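PDB 5M3C: diguanylate cyclase from Pseudomonas aeruginosa, which belongs to the bacterial signalling proteins that join a GGDEF domain and an EAL domain in a single chain. Local coordinates for residues T173-M176 and A177-E181; L182-A185 and L186-E190. All blocks are in the same frame, centred on the assembly; numbering follows the deposited sequence.

Overall arrangement
Contact 1 lies wholly on helix 168-187, which follows the last strand of the GGDEF sheet, 161-163, and leads to strand 192-200 of the EAL sheet; contact 2 spans the last turn of that helix and the residues just after it, the two centres about 13 Å apart. Contact 1 occupies the middle of the helix and is largely a surface contact, with Leu-178 as its one buried residue; its side chains meet through an acid-base pair. Contact 2 is partly buried, through Leu-182 and Ala-185, and there backbone capping and two stacked arginines replace the salt bridge. Glu-179 and Arg-183 tie the two contacts together by a further salt bridge.

Contact 1 of 2, residues T173-M176 and A177-E181; sequences TERM and ALETE
Ala-177 gives its N-H to Thr-173 O at 2.8 Å, the ordinary i to i+4 bond of an alpha helix, while its CB rests against Glu-174 O. One residue on, Leu-178 N reaches Glu-174 O at 2.8 Å almost straight, with an N-H...O angle of 173°. The side chains of this pair run alongside each other in the same direction, the leucine branch CD1 lying 4.0 Å from CG of Glu-174, whose carboxylate makes a long, weak pair with Arg-227. Leu-178 itself turns into a buried site against Phe-220, Ile-223 and Leu-231. Glu-179 brings the change from packing to charge. Its N bonds to Arg-175 O at a more bent angle, and its chain is fully extended, with CG anti to the backbone N (chi1 174°). Arg-175, its CG also anti to the backbone N, bends at chi2 and chi3, which swings the guanidinium along the helix toward the carboxylate. The resulting salt bridge joins Arg-175 NH1 to Glu-179 OE2 at 2.5 Å. The oxygen arrives in plane at the edge of the guanidinium, but the two planes stand 75° apart and the contact is single, not bidentate. Thr-180 closes the series with a longer backbone bond, its N lying 3.3 Å from Met-176 O. Beyond these two segments, Arg-175 NH2 bridges to Asp-234 and Glu-179 OE1 to Arg-183. The contact is thus a worked example of i to i+4 ion pairing extended into a network: each of the two central groups has a second partner of opposite charge, and the arrangement would be expected to favour the charged form of both while linking this helix to the end of helix 225-234.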
loop_
_atom_site.group_PDB
_atom_site.type_symbol
_atom_site.label_atom_id
_atom_site.label_comp_id
_atom_site.label_asym_id
_atom_site.label_seq_id
_atom_site.Cartn_x
_atom_site.Cartn_y
_atom_site.Cartn_z
ATOM N N THR B 173 28.926 -1.033 15.793
ATOM C CA THR B 173 29.449 -2.209 16.478
ATOM C C THR B 173 28.319 -2.929 17.211
ATOM O O THR B 173 28.168 -4.144 17.075
ATOM C CB THR B 173 30.579 -1.869 17.474
ATOM O OG1 THR B 173 30.032 -1.210 18.618
ATOM C CG2 THR B 173 31.631 -0.978 16.829
ATOM N N GLU B 174 27.516 -2.181 17.969
ATOM C CA GLU B 174 26.400 -2.780 18.716
ATOM C C GLU B 174 25.522 -3.648 17.821
ATOM O O GLU B 174 25.185 -4.786 18.170
ATOM C CB GLU B 174 25.530 -1.708 19.383
ATOM C CG GLU B 174 24.091 -2.164 19.608
ATOM C CD GLU B 174 23.387 -1.440 20.744
ATOM O OE1 GLU B 174 22.185 -1.136 20.593
ATOM O OE2 GLU B 174 24.025 -1.186 21.790
ATOM N N ARG B 175 25.148 -3.098 16.670
ATOM C CA ARG B 175 24.335 -3.826 15.708
ATOM C C ARG B 175 25.012 -5.145 15.351
ATOM O O ARG B 175 24.352 -6.176 15.240
ATOM C CB ARG B 175 24.119 -2.996 14.442
ATOM C CG ARG B 175 22.815 -3.296 13.718
ATOM C CD ARG B 175 23.043 -3.517 12.231
ATOM N NE ARG B 175 23.722 -4.789 11.983
ATOM C CZ ARG B 175 23.104 -5.938 11.713
ATOM N NH1 ARG B 175 23.815 -7.040 11.509
ATOM N NH2 ARG B 175 21.778 -5.993 11.640
ATOM N N MET B 176 26.331 -5.111 15.176
ATOM C CA MET B 176 27.086 -6.320 14.858
ATOM C C MET B 176 27.058 -7.305 16.031
ATOM O O MET B 176 26.856 -8.506 15.848
ATOM C CB MET B 176 28.536 -5.975 14.509
ATOM C CG MET B 176 28.725 -5.305 13.157
ATOM S SD MET B 176 30.390 -4.634 12.974
ATOM C CE MET B 176 30.271 -3.845 11.372
ATOM N N ALA B 177 27.266 -6.788 17.237
ATOM C CA ALA B 177 27.265 -7.624 18.426
ATOM C C ALA B 177 25.924 -8.333 18.565
ATOM O O ALA B 177 25.857 -9.566 18.603
ATOM C CB ALA B 177 27.551 -6.781 19.658
ATOM N N LEU B 178 24.852 -7.548 18.619
ATOM C CA LEU B 178 23.517 -8.111 18.801
ATOM C C LEU B 178 23.213 -9.206 17.781
ATOM O O LEU B 178 22.500 -10.166 18.085
ATOM C CB LEU B 178 22.454 -7.014 18.742
ATOM C CG LEU B 178 22.420 -6.107 19.974
ATOM C CD1 LEU B 178 21.361 -5.027 19.821
ATOM C CD2 LEU B 178 22.176 -6.918 21.238
ATOM N N GLU B 179 23.752 -9.072 16.574
ATOM C CA GLU B 179 23.565 -10.107 15.569
ATOM C C GLU B 179 24.171 -11.413 16.066
ATOM O O GLU B 179 23.500 -12.444 16.088
ATOM C CB GLU B 179 24.188 -9.712 14.230
ATOM C CG GLU B 179 24.144 -10.832 13.201
ATOM C CD GLU B 179 24.647 -10.411 11.834
ATOM O OE1 GLU B 179 24.637 -11.258 10.916
ATOM O OE2 GLU B 179 25.054 -9.242 11.669
ATOM N N THR B 180 25.436 -11.362 16.477
ATOM C CA THR B 180 26.134 -12.563 16.934
ATOM C C THR B 180 25.409 -13.167 18.123
ATOM O O THR B 180 25.226 -14.385 18.207
ATOM C CB THR B 180 27.587 -12.268 17.349
ATOM O OG1 THR B 180 27.628 -11.082 18.151
ATOM C CG2 THR B 180 28.469 -12.075 16.133
ATOM N N GLU B 181 24.994 -12.303 19.040
ATOM C CA GLU B 181 24.303 -12.752 20.235
ATOM C C GLU B 181 22.969 -13.400 19.892
ATOM O O GLU B 181 22.600 -14.413 20.481
ATOM C CB GLU B 181 24.107 -11.593 21.210
ATOM C CG GLU B 181 25.391 -11.158 21.902
ATOM C CD GLU B 181 26.224 -12.333 22.386
ATOM O OE1 GLU B 181 26.993 -12.898 21.582
ATOM O OE2 GLU B 181 26.114 -12.690 23.576
#

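Contact 2 of 2, residues L182-A185 and L186-E190; sequences LRRA and LERDE
With CG anti to the carbonyl carbon in both Arg-184 (chi1 -73°) and Arg-188 (chi1 -67°), Arg-188 extended as far as NE and Arg-184 bent at chi3, the two long chains run side by side. They do so at the C-terminal end of the helix, which closes in a Schellman-like turn, with its six-to-one bond and a left-handed Asp-189: Glu-190 N returns to Ala-185 O at 2.8 Å, in the carbonyl plane and on a lone pair. A weak bond from Arg-188 N reaches the same oxygen. Earlier in the helix, Leu-186 N still makes the regular bond to Leu-182 O at 2.8 Å. Leu-182 and Ala-185 lean on Trp-215, and Leu-186 on Trp-244, a residue of helix 238-259; NE1 of that tryptophan also bonds OD1 of Asp-189, which holds the capping turn against the EAL domain. The guanidinium of Arg-184 lies flat on that of Arg-188, centres 3.9 Å apart and planes 27° apart, a stack formed despite like charges. NH1 of Arg-184 sits over the centre of the Arg-188 group, 3.3 Å from its CZ, while Arg-188 NH2 reaches back to 3.5 Å from Arg-184 CG.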
loop_
_atom_site.group_PDB
_atom_site.type_symbol
_atom_site.label_atom_id
_atom_site.label_comp_id
_atom_site.label_asym_id
_atom_site.label_seq_id
_atom_site.Cartn_x
_atom_site.Cartn_y
_atom_site.Cartn_z
ATOM N N LEU B 182 22.248 -12.825 18.937
ATOM C CA LEU B 182 20.993 -13.421 18.495
ATOM C C LEU B 182 21.283 -14.775 17.868
ATOM O O LEU B 182 20.634 -15.773 18.189
ATOM C CB LEU B 182 20.273 -12.516 17.492
ATOM C CG LEU B 182 18.907 -13.010 16.999
ATOM C CD1 LEU B 182 17.939 -13.230 18.153
ATOM C CD2 LEU B 182 18.315 -12.030 15.999
ATOM N N ARG B 183 22.276 -14.802 16.986
ATOM C CA ARG B 183 22.659 -16.030 16.300
ATOM C C ARG B 183 22.986 -17.122 17.315
ATOM O O ARG B 183 22.596 -18.277 17.144
ATOM C CB ARG B 183 23.860 -15.781 15.377
ATOM C CG ARG B 183 23.769 -16.503 14.039
ATOM C CD ARG B 183 24.892 -16.110 13.090
ATOM N NE ARG B 183 24.583 -14.905 12.319
ATOM C CZ ARG B 183 23.855 -14.890 11.203
ATOM N NH1 ARG B 183 23.632 -13.743 10.568
ATOM N NH2 ARG B 183 23.343 -16.017 10.720
ATOM N N ARG B 184 23.696 -16.746 18.376
ATOM C CA ARG B 184 24.045 -17.685 19.441
ATOM C C ARG B 184 22.822 -18.121 20.237
ATOM O O ARG B 184 22.582 -19.315 20.417
ATOM C CB ARG B 184 25.062 -17.051 20.384
ATOM C CG ARG B 184 26.448 -16.936 19.780
ATOM C CD ARG B 184 27.413 -16.218 20.703
ATOM N NE ARG B 184 28.750 -16.790 20.593
ATOM C CZ ARG B 184 29.210 -17.766 21.371
ATOM N NH1 ARG B 184 28.451 -18.275 22.334
ATOM N NH2 ARG B 184 30.440 -18.229 21.193
ATOM N N ALA B 185 22.059 -17.144 20.711
ATOM C CA ALA B 185 20.877 -17.401 21.523
ATOM C C ALA B 185 19.928 -18.342 20.800
ATOM O O ALA B 185 19.326 -19.240 21.403
ATOM C CB ALA B 185 20.173 -16.092 21.843
ATOM N N LEU B 186 19.800 -18.122 19.498
ATOM C CA LEU B 186 18.946 -18.943 18.661
ATOM C C LEU B 186 19.500 -20.366 18.592
ATOM O O LEU B 186 18.752 -21.342 18.593
ATOM C CB LEU B 186 18.876 -18.332 17.262
ATOM C CG LEU B 186 17.560 -18.441 16.499
ATOM C CD1 LEU B 186 16.373 -18.134 17.399
ATOM C CD2 LEU B 186 17.586 -17.495 15.308
ATOM N N GLU B 187 20.825 -20.463 18.553
ATOM C CA GLU B 187 21.522 -21.727 18.349
ATOM C C GLU B 187 21.723 -22.496 19.655
ATOM O O GLU B 187 22.135 -23.655 19.646
ATOM C CB GLU B 187 22.876 -21.442 17.692
ATOM C CG GLU B 187 23.752 -22.658 17.436
ATOM C CD GLU B 187 25.054 -22.290 16.745
ATOM O OE1 GLU B 187 25.993 -23.116 16.758
ATOM O OE2 GLU B 187 25.140 -21.170 16.191
ATOM N N ARG B 188 21.434 -21.845 20.777
ATOM C CA ARG B 188 21.620 -22.460 22.087
ATOM C C ARG B 188 20.338 -22.426 22.909
ATOM O O ARG B 188 20.369 -22.604 24.127
ATOM C CB ARG B 188 22.737 -21.742 22.839
ATOM C CG ARG B 188 24.110 -21.932 22.221
ATOM C CD ARG B 188 25.063 -20.822 22.636
ATOM N NE ARG B 188 26.454 -21.128 22.303
ATOM C CZ ARG B 188 27.005 -20.945 21.104
ATOM N NH1 ARG B 188 28.279 -21.254 20.912
ATOM N NH2 ARG B 188 26.289 -20.461 20.097
ATOM N N ASP B 189 19.212 -22.201 22.235
ATOM C CA ASP B 189 17.912 -22.140 22.896
ATOM C C ASP B 189 17.967 -21.248 24.132
ATOM O O ASP B 189 17.562 -21.659 25.219
ATOM C CB ASP B 189 17.441 -23.545 23.288
ATOM C CG ASP B 189 17.342 -24.484 22.097
ATOM O OD1 ASP B 189 16.747 -24.094 21.069
ATOM O OD2 ASP B 189 17.855 -25.620 22.187
ATOM N N GLU B 190 18.469 -20.026 23.962
ATOM C CA GLU B 190 18.569 -19.083 25.078
ATOM C C GLU B 190 17.507 -17.983 25.021
ATOM O O GLU B 190 17.491 -17.084 25.858
ATOM C CB GLU B 190 19.975 -18.481 25.150
ATOM C CG GLU B 190 21.026 -19.487 25.592
ATOM C CD GLU B 190 22.389 -18.863 25.816
ATOM O OE1 GLU B 190 22.664 -17.798 25.216
ATOM O OE2 GLU B 190 23.187 -19.444 26.587
#